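PDB 4IGB: LPXTG cell wall surface protein from Streptococcus gordonii, which probably acts as an adhesin anchored to the peptidoglycan of the cell wall, and is represented here by its N-terminal N1 and N2 domains. Local coordinates for residues R293-K306 with A422-K435. Residues are numbered along the deposited sequence; the frame is centred on the assembly and turned at random.
Sequences RPVLEVDPAEIPAK and APSNQVSTALLYEK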
ATOM      1  N   ARG B 293      16.193  -2.459   7.945  1.00 22.50           N
ATOM      2  CA  ARG B 293      16.228  -3.711   7.204  1.00 29.85           C
ATOM      3  C   ARG B 293      17.146  -4.675   7.934  1.00 27.89           C
ATOM      4  O   ARG B 293      17.923  -4.264   8.797  1.00 25.12           O
ATOM      5  CB  ARG B 293      16.768  -3.476   5.788  1.00 22.60           C
ATOM      6  CG  ARG B 293      15.897  -2.575   4.939  1.00 42.64           C
ATOM      7  CD  ARG B 293      16.689  -1.997   3.760  1.00 47.55           C
ATOM      8  NE  ARG B 293      17.424  -3.024   3.017  1.00 33.51           N
ATOM      9  CZ  ARG B 293      18.247  -2.763   2.003  1.00 47.83           C
ATOM     10  NH1 ARG B 293      18.869  -3.750   1.367  1.00 37.09           N
ATOM     11  NH2 ARG B 293      18.448  -1.508   1.618  1.00 44.35           N
ATOM     12  N   PRO B 294      17.065  -5.968   7.591  1.00 29.36           N
ATOM     13  CA  PRO B 294      18.013  -6.903   8.199  1.00 25.65           C
ATOM     14  C   PRO B 294      19.450  -6.501   7.894  1.00 24.53           C
ATOM     15  O   PRO B 294      19.751  -6.007   6.801  1.00 21.64           O
ATOM     16  CB  PRO B 294      17.654  -8.239   7.535  1.00 20.86           C
ATOM     17  CG  PRO B 294      16.177  -8.105   7.281  1.00 21.36           C
ATOM     18  CD  PRO B 294      15.998  -6.665   6.850  1.00 17.41           C
ATOM     19  N   VAL B 295      20.319  -6.702   8.879  1.00 17.94           N
ATOM     20  CA  VAL B 295      21.737  -6.412   8.744  1.00 25.84           C
ATOM     21  C   VAL B 295      22.523  -7.712   8.586  1.00 24.21           C
ATOM     22  O   VAL B 295      22.472  -8.601   9.448  1.00 23.03           O
ATOM     23  CB  VAL B 295      22.273  -5.638   9.974  1.00 25.55           C
ATOM     24  CG1 VAL B 295      23.759  -5.385   9.828  1.00 16.84           C
ATOM     25  CG2 VAL B 295      21.511  -4.323  10.135  1.00 20.15           C
ATOM     26  N   LEU B 296      23.240  -7.822   7.476  1.00 20.66           N
ATOM     27  CA  LEU B 296      23.970  -9.036   7.171  1.00 18.35           C
ATOM     28  C   LEU B 296      25.453  -8.760   7.204  1.00 18.80           C
ATOM     29  O   LEU B 296      25.911  -7.755   6.667  1.00 28.28           O
ATOM     30  CB  LEU B 296      23.570  -9.570   5.793  1.00 22.91           C
ATOM     31  CG  LEU B 296      24.277 -10.851   5.340  1.00 26.45           C
ATOM     32  CD1 LEU B 296      23.881 -12.010   6.250  1.00 20.99           C
ATOM     33  CD2 LEU B 296      23.947 -11.162   3.888  1.00 17.29           C
ATOM     34  N   GLU B 297      26.198  -9.661   7.830  1.00 19.45           N
ATOM     35  CA  GLU B 297      27.641  -9.541   7.931  1.00 24.89           C
ATOM     36  C   GLU B 297      28.268 -10.876   7.547  1.00 25.36           C
ATOM     37  O   GLU B 297      27.667 -11.925   7.745  1.00 31.21           O
ATOM     38  CB  GLU B 297      28.039  -9.171   9.365  1.00 23.61           C
ATOM     39  CG  GLU B 297      27.243  -8.008   9.944  1.00 33.69           C
ATOM     40  CD  GLU B 297      27.512  -7.786  11.431  1.00 41.14           C
ATOM     41  OE1 GLU B 297      26.595  -8.007  12.251  1.00 39.09           O
ATOM     42  OE2 GLU B 297      28.637  -7.379  11.780  1.00 51.61           O
ATOM     43  N   VAL B 298      29.476 -10.835   7.004  1.00 22.19           N
ATOM     44  CA  VAL B 298      30.176 -12.045   6.629  1.00 24.92           C
ATOM     45  C   VAL B 298      31.590 -12.032   7.203  1.00 26.57           C
ATOM     46  O   VAL B 298      32.245 -10.990   7.240  1.00 27.59           O
ATOM     47  CB  VAL B 298      30.251 -12.206   5.096  1.00 29.54           C
ATOM     48  CG1 VAL B 298      31.063 -11.068   4.469  1.00 22.52           C
ATOM     49  CG2 VAL B 298      30.855 -13.556   4.729  1.00 30.70           C
ATOM     50  N   ASP B 299      32.045 -13.195   7.648  1.00 24.69           N
ATOM     51  CA  ASP B 299      33.416 -13.383   8.111  1.00 26.88           C
ATOM     52  C   ASP B 299      33.953 -14.635   7.434  1.00 30.95           C
ATOM     53  O   ASP B 299      33.427 -15.728   7.658  1.00 28.85           O
ATOM     54  CB  ASP B 299      33.434 -13.528   9.637  1.00 27.91           C
ATOM     55  CG  ASP B 299      34.825 -13.812  10.196  1.00 39.92           C
ATOM     56  OD1 ASP B 299      34.914 -14.224  11.371  1.00 46.14           O
ATOM     57  OD2 ASP B 299      35.826 -13.627   9.474  1.00 46.08           O
ATOM     58  N   PRO B 300      35.003 -14.494   6.602  1.00 31.25           N
ATOM     59  CA  PRO B 300      35.778 -13.279   6.337  1.00 34.22           C
ATOM     60  C   PRO B 300      35.424 -12.539   5.047  1.00 31.69           C
ATOM     61  O   PRO B 300      34.587 -12.976   4.260  1.00 32.77           O
ATOM     62  CB  PRO B 300      37.201 -13.827   6.212  1.00 39.69           C
ATOM     63  CG  PRO B 300      36.999 -15.142   5.538  1.00 39.81           C
ATOM     64  CD  PRO B 300      35.666 -15.682   6.037  1.00 31.12           C
ATOM     65  N   ALA B 301      36.095 -11.409   4.843  1.00 36.93           N
ATOM     66  CA  ALA B 301      35.891 -10.575   3.663  1.00 39.36           C
ATOM     67  C   ALA B 301      36.523 -11.201   2.432  1.00 36.42           C
ATOM     68  O   ALA B 301      36.170 -10.873   1.302  1.00 40.64           O
ATOM     69  CB  ALA B 301      36.463  -9.187   3.894  1.00 34.18           C
ATOM     70  N   GLU B 302      37.469 -12.102   2.662  1.00 38.84           N
ATOM     71  CA  GLU B 302      38.199 -12.716   1.571  1.00 42.85           C
ATOM     72  C   GLU B 302      38.735 -14.067   2.005  1.00 36.60           C
ATOM     73  O   GLU B 302      39.030 -14.287   3.175  1.00 48.02           O
ATOM     74  CB  GLU B 302      39.337 -11.800   1.091  1.00 64.09           C
ATOM     75  CG  GLU B 302      40.670 -11.966   1.822  1.00 95.83           C
ATOM     76  CD  GLU B 302      40.738 -11.257   3.179  1.00117.05           C
ATOM     77  OE1 GLU B 302      39.675 -10.929   3.760  1.00121.76           O
ATOM     78  OE2 GLU B 302      41.872 -11.030   3.664  1.00118.22           O
ATOM     79  N   ILE B 303      38.833 -14.980   1.053  1.00 42.00           N
ATOM     80  CA  ILE B 303      39.373 -16.302   1.308  1.00 46.21           C
ATOM     81  C   ILE B 303      40.167 -16.761   0.097  1.00 51.01           C
ATOM     82  O   ILE B 303      39.946 -16.274  -1.017  1.00 33.80           O
ATOM     83  CB  ILE B 303      38.258 -17.332   1.518  1.00 39.05           C
ATOM     84  CG1 ILE B 303      37.298 -17.286   0.330  1.00 52.66           C
ATOM     85  CG2 ILE B 303      37.523 -17.084   2.816  1.00 35.91           C
ATOM     86  CD1 ILE B 303      36.412 -18.490   0.209  1.00 49.02           C
ATOM     87  N   PRO B 304      41.102 -17.698   0.311  1.00 48.02           N
ATOM     88  CA  PRO B 304      41.699 -18.424  -0.808  1.00 47.05           C
ATOM     89  C   PRO B 304      40.622 -19.210  -1.540  1.00 51.05           C
ATOM     90  O   PRO B 304      39.709 -19.755  -0.915  1.00 37.93           O
ATOM     91  CB  PRO B 304      42.667 -19.393  -0.123  1.00 47.56           C
ATOM     92  CG  PRO B 304      42.198 -19.482   1.298  1.00 51.05           C
ATOM     93  CD  PRO B 304      41.662 -18.123   1.606  1.00 51.01           C
ATOM     94  N   ALA B 305      40.734 -19.261  -2.860  1.00 48.40           N
ATOM     95  CA  ALA B 305      39.783 -19.982  -3.690  1.00 40.96           C
ATOM     96  C   ALA B 305      40.010 -21.481  -3.567  1.00 51.45           C
ATOM     97  O   ALA B 305      40.303 -22.157  -4.557  1.00 44.96           O
ATOM     98  CB  ALA B 305      39.916 -19.539  -5.144  1.00 39.76           C
ATOM     99  N   LYS B 306      39.874 -21.995  -2.348  1.00 36.45           N
ATOM    100  CA  LYS B 306      40.099 -23.408  -2.078  1.00 32.37           C
ATOM    101  C   LYS B 306      38.933 -24.039  -1.341  1.00 31.08           C
ATOM    102  O   LYS B 306      38.222 -23.369  -0.610  1.00 39.58           O
ATOM    103  CB  LYS B 306      41.374 -23.602  -1.244  1.00 36.82           C
ATOM    104  CG  LYS B 306      42.668 -23.556  -2.038  1.00 54.41           C
ATOM    105  CD  LYS B 306      43.601 -22.470  -1.529  1.00 61.68           C
ATOM    106  CE  LYS B 306      45.030 -22.711  -1.999  1.00 77.97           C
ATOM    107  NZ  LYS B 306      45.095 -22.998  -3.464  1.00 90.77           N
ATOM    108  N   ALA B 422      11.571  -8.128   3.432  1.00 20.75           N
ATOM    109  CA  ALA B 422      12.638  -7.149   3.568  1.00 20.94           C
ATOM    110  C   ALA B 422      13.990  -7.829   3.382  1.00 20.57           C
ATOM    111  O   ALA B 422      14.446  -8.559   4.254  1.00 16.74           O
ATOM    112  CB  ALA B 422      12.579  -6.481   4.919  1.00 24.89           C
ATOM    113  N   PRO B 423      14.650  -7.567   2.250  1.00 24.98           N
ATOM    114  CA  PRO B 423      15.983  -8.145   2.068  1.00 23.12           C
ATOM    115  C   PRO B 423      17.028  -7.389   2.862  1.00 18.84           C
ATOM    116  O   PRO B 423      16.897  -6.195   3.066  1.00 24.27           O
ATOM    117  CB  PRO B 423      16.258  -7.968   0.567  1.00 21.95           C
ATOM    118  CG  PRO B 423      15.111  -7.105   0.027  1.00 35.98           C
ATOM    119  CD  PRO B 423      14.317  -6.599   1.193  1.00 21.82           C
ATOM    120  N   SER B 424      18.069  -8.097   3.282  1.00 19.34           N
ATOM    121  CA  SER B 424      19.204  -7.492   3.959  1.00 21.12           C
ATOM    122  C   SER B 424      20.057  -6.741   2.942  1.00 26.03           C
ATOM    123  O   SER B 424      19.784  -6.771   1.743  1.00 24.55           O
ATOM    124  CB  SER B 424      20.061  -8.582   4.586  1.00 19.89           C
ATOM    125  OG  SER B 424      20.755  -9.294   3.570  1.00 20.94           O
ATOM    126  N   ASN B 425      21.093  -6.067   3.424  1.00 20.58           N
ATOM    127  CA  ASN B 425      22.146  -5.605   2.536  1.00 26.18           C
ATOM    128  C   ASN B 425      22.816  -6.841   1.965  1.00 32.05           C
ATOM    129  O   ASN B 425      22.781  -7.915   2.583  1.00 22.66           O
ATOM    130  CB  ASN B 425      23.180  -4.813   3.326  1.00 24.18           C
ATOM    131  CG  ASN B 425      23.716  -5.598   4.500  1.00 24.43           C
ATOM    132  OD1 ASN B 425      22.987  -5.872   5.454  1.00 26.88           O
ATOM    133  ND2 ASN B 425      24.983  -5.993   4.428  1.00 26.18           N
ATOM    134  N   GLN B 426      23.427  -6.695   0.794  1.00 26.43           N
ATOM    135  CA  GLN B 426      24.228  -7.765   0.216  1.00 20.45           C
ATOM    136  C   GLN B 426      25.674  -7.710   0.725  1.00 27.84           C
ATOM    137  O   GLN B 426      26.238  -6.631   0.900  1.00 34.30           O
ATOM    138  CB  GLN B 426      24.206  -7.686  -1.310  1.00 21.93           C
ATOM    139  CG  GLN B 426      24.950  -8.838  -1.981  1.00 27.85           C
ATOM    140  CD  GLN B 426      25.063  -8.657  -3.478  1.00 42.05           C
ATOM    141  OE1 GLN B 426      24.370  -9.318  -4.249  1.00 34.03           O
ATOM    142  NE2 GLN B 426      25.946  -7.756  -3.900  1.00 34.69           N
ATOM    143  N   VAL B 427      26.278  -8.869   0.969  1.00 31.22           N
ATOM    144  CA  VAL B 427      27.680  -8.903   1.391  1.00 28.20           C
ATOM    145  C   VAL B 427      28.505  -9.699   0.410  1.00 31.74           C
ATOM    146  O   VAL B 427      27.967 -10.413  -0.431  1.00 29.61           O
ATOM    147  CB  VAL B 427      27.884  -9.518   2.803  1.00 31.70           C
ATOM    148  CG1 VAL B 427      27.196  -8.666   3.872  1.00 20.65           C
ATOM    149  CG2 VAL B 427      27.417 -10.977   2.841  1.00 16.48           C
ATOM    150  N   SER B 428      29.819  -9.582   0.530  1.00 29.18           N
ATOM    151  CA  SER B 428      30.702 -10.211  -0.432  1.00 39.05           C
ATOM    152  C   SER B 428      31.939 -10.811   0.211  1.00 32.80           C
ATOM    153  O   SER B 428      32.575 -10.196   1.060  1.00 34.77           O
ATOM    154  CB  SER B 428      31.126  -9.200  -1.498  1.00 31.34           C
ATOM    155  OG  SER B 428      30.382  -9.383  -2.688  1.00 51.06           O
ATOM    156  N   THR B 429      32.275 -12.018  -0.216  1.00 36.75           N
ATOM    157  CA  THR B 429      33.563 -12.603   0.115  1.00 38.64           C
ATOM    158  C   THR B 429      34.394 -12.766  -1.155  1.00 39.43           C
ATOM    159  O   THR B 429      34.030 -13.531  -2.054  1.00 32.23           O
ATOM    160  CB  THR B 429      33.392 -13.945   0.822  1.00 33.47           C
ATOM    161  OG1 THR B 429      32.650 -13.738   2.036  1.00 28.54           O
ATOM    162  CG2 THR B 429      34.756 -14.555   1.137  1.00 30.31           C
ATOM    163  N   ALA B 430      35.497 -12.021  -1.227  1.00 38.31           N
ATOM    164  CA  ALA B 430      36.384 -12.055  -2.387  1.00 37.86           C
ATOM    165  C   ALA B 430      37.194 -13.343  -2.422  1.00 39.62           C
ATOM    166  O   ALA B 430      37.581 -13.873  -1.381  1.00 47.04           O
ATOM    167  CB  ALA B 430      37.310 -10.852  -2.374  1.00 46.27           C
ATOM    168  N   LEU B 431      37.458 -13.838  -3.625  1.00 42.31           N
ATOM    169  CA  LEU B 431      38.235 -15.060  -3.794  1.00 42.84           C
ATOM    170  C   LEU B 431      39.689 -14.749  -4.134  1.00 55.26           C
ATOM    171  O   LEU B 431      39.971 -13.910  -4.990  1.00 47.14           O
ATOM    172  CB  LEU B 431      37.618 -15.941  -4.880  1.00 38.76           C
ATOM    173  CG  LEU B 431      36.305 -16.636  -4.514  1.00 48.33           C
ATOM    174  CD1 LEU B 431      36.004 -17.762  -5.489  1.00 42.12           C
ATOM    175  CD2 LEU B 431      36.351 -17.155  -3.087  1.00 37.88           C
ATOM    176  N   LEU B 432      40.608 -15.429  -3.456  1.00 53.73           N
ATOM    177  CA  LEU B 432      42.034 -15.236  -3.685  1.00 54.84           C
ATOM    178  C   LEU B 432      42.647 -16.462  -4.352  1.00 49.31           C
ATOM    179  O   LEU B 432      42.527 -17.578  -3.848  1.00 51.26           O
ATOM    180  CB  LEU B 432      42.753 -14.949  -2.366  1.00 56.63           C
ATOM    181  CG  LEU B 432      42.960 -13.478  -2.001  1.00 58.34           C
ATOM    182  CD1 LEU B 432      42.019 -12.590  -2.795  1.00 60.64           C
ATOM    183  CD2 LEU B 432      42.771 -13.267  -0.508  1.00 66.83           C
ATOM    184  N   TYR B 433      43.307 -16.247  -5.485  1.00 47.36           N
ATOM    185  CA  TYR B 433      43.943 -17.335  -6.217  1.00 68.34           C
ATOM    186  C   TYR B 433      45.454 -17.334  -6.002  1.00 67.38           C
ATOM    187  O   TYR B 433      46.132 -16.355  -6.312  1.00 75.23           O
ATOM    188  CB  TYR B 433      43.621 -17.237  -7.709  1.00 76.11           C
ATOM    189  CG  TYR B 433      42.253 -17.769  -8.073  1.00 91.40           C
ATOM    190  CD1 TYR B 433      42.053 -19.123  -8.299  1.00104.07           C
ATOM    191  CD2 TYR B 433      41.164 -16.916  -8.188  1.00 81.85           C
ATOM    192  CE1 TYR B 433      40.805 -19.615  -8.631  1.00105.66           C
ATOM    193  CE2 TYR B 433      39.912 -17.399  -8.521  1.00 92.76           C
ATOM    194  CZ  TYR B 433      39.739 -18.748  -8.740  1.00106.95           C
ATOM    195  OH  TYR B 433      38.495 -19.234  -9.070  1.00115.35           O
ATOM    196  N   GLU B 434      45.972 -18.435  -5.468  1.00 57.99           N
ATOM    197  CA  GLU B 434      47.398 -18.556  -5.190  1.00 55.94           C
ATOM    198  C   GLU B 434      47.843 -20.013  -5.196  1.00 51.38           C
ATOM    199  O   GLU B 434      47.018 -20.924  -5.188  1.00 46.47           O
ATOM    200  CB  GLU B 434      47.733 -17.917  -3.841  1.00 70.08           C
ATOM    201  CG  GLU B 434      47.773 -16.399  -3.863  1.00 94.22           C
ATOM    202  CD  GLU B 434      47.230 -15.785  -2.587  1.00100.67           C
ATOM    203  OE1 GLU B 434      47.149 -16.503  -1.568  1.00 84.75           O
ATOM    204  OE2 GLU B 434      46.883 -14.587  -2.604  1.00112.10           O
ATOM    205  N   LYS B 435      49.155 -20.226  -5.207  1.00 54.84           N
ATOM    206  CA  LYS B 435      49.712 -21.573  -5.186  1.00 54.97           C
ATOM    207  C   LYS B 435      50.527 -21.863  -6.440  1.00 61.88           C
ATOM    208  O   LYS B 435      51.401 -22.729  -6.436  1.00 55.63           O
ATOM    209  CB  LYS B 435      48.598 -22.610  -5.030  1.00 63.24           C
ATOM    210  CG  LYS B 435      48.298 -22.980  -3.589  1.00 59.52           C
ATOM    211  CD  LYS B 435      48.737 -21.879  -2.638  1.00 74.87           C
ATOM    212  CE  LYS B 435      48.948 -22.414  -1.231  1.00 93.34           C
ATOM    213  NZ  LYS B 435      49.883 -21.561  -0.446  1.00 90.73           N
TER
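Ser424 OG lies against Leu296 CB across the contact at 3.6 Å and is gripped by two polar partners. It donates to Asn425 O at 2.6 Å and accepts a bond from Val413 N of strand 409-417. Both segments belong to the N2 domain, of the adhesin clan, and run parallel in its mixed beta-sheet. The carboxamide of Asn425 holds the backbone of Leu296 at two points. Leu296 N donates to Asn425 OD1 at 2.8 Å, in the carbonyl plane and on a lone pair. Asn425 ND2 returns a nearly straight bond to Leu296 O at 3.0 Å, with that oxygen close to the amide plane. The chi1 of 54° turns the O and N of the amide toward Leu296. Asn425 thus supplies the polar link ahead of strand 427-432, whose axis comes no nearer than 6.9 Å to that of 295-299. Here side chains make the contact. Leu296 CD2 meets Val427 CG2 at 3.6 Å, the two side chains crossing at about a right angle. Val298 packs on the same methyl through CB, and Tyr313 of strand 310-317 touches both valines.

Beyond the cis peptide before Pro300 the strands close up. Ala430 N bonds to Ala301 O, and Ile303 N to Ala430 O. Leu432 N then reaches Ile303 O, and Ala305 N reaches Leu432 O. Ile303 and Leu431 lie side by side, CG1 to CD2 at 3.5 Å. At the start, Arg293 NE donates to Pro423 O in the guanidinium plane. Near the C-terminus, Ala305 CB sits over the poorly ordered Tyr433 ring, 3.7 Å from its centroid.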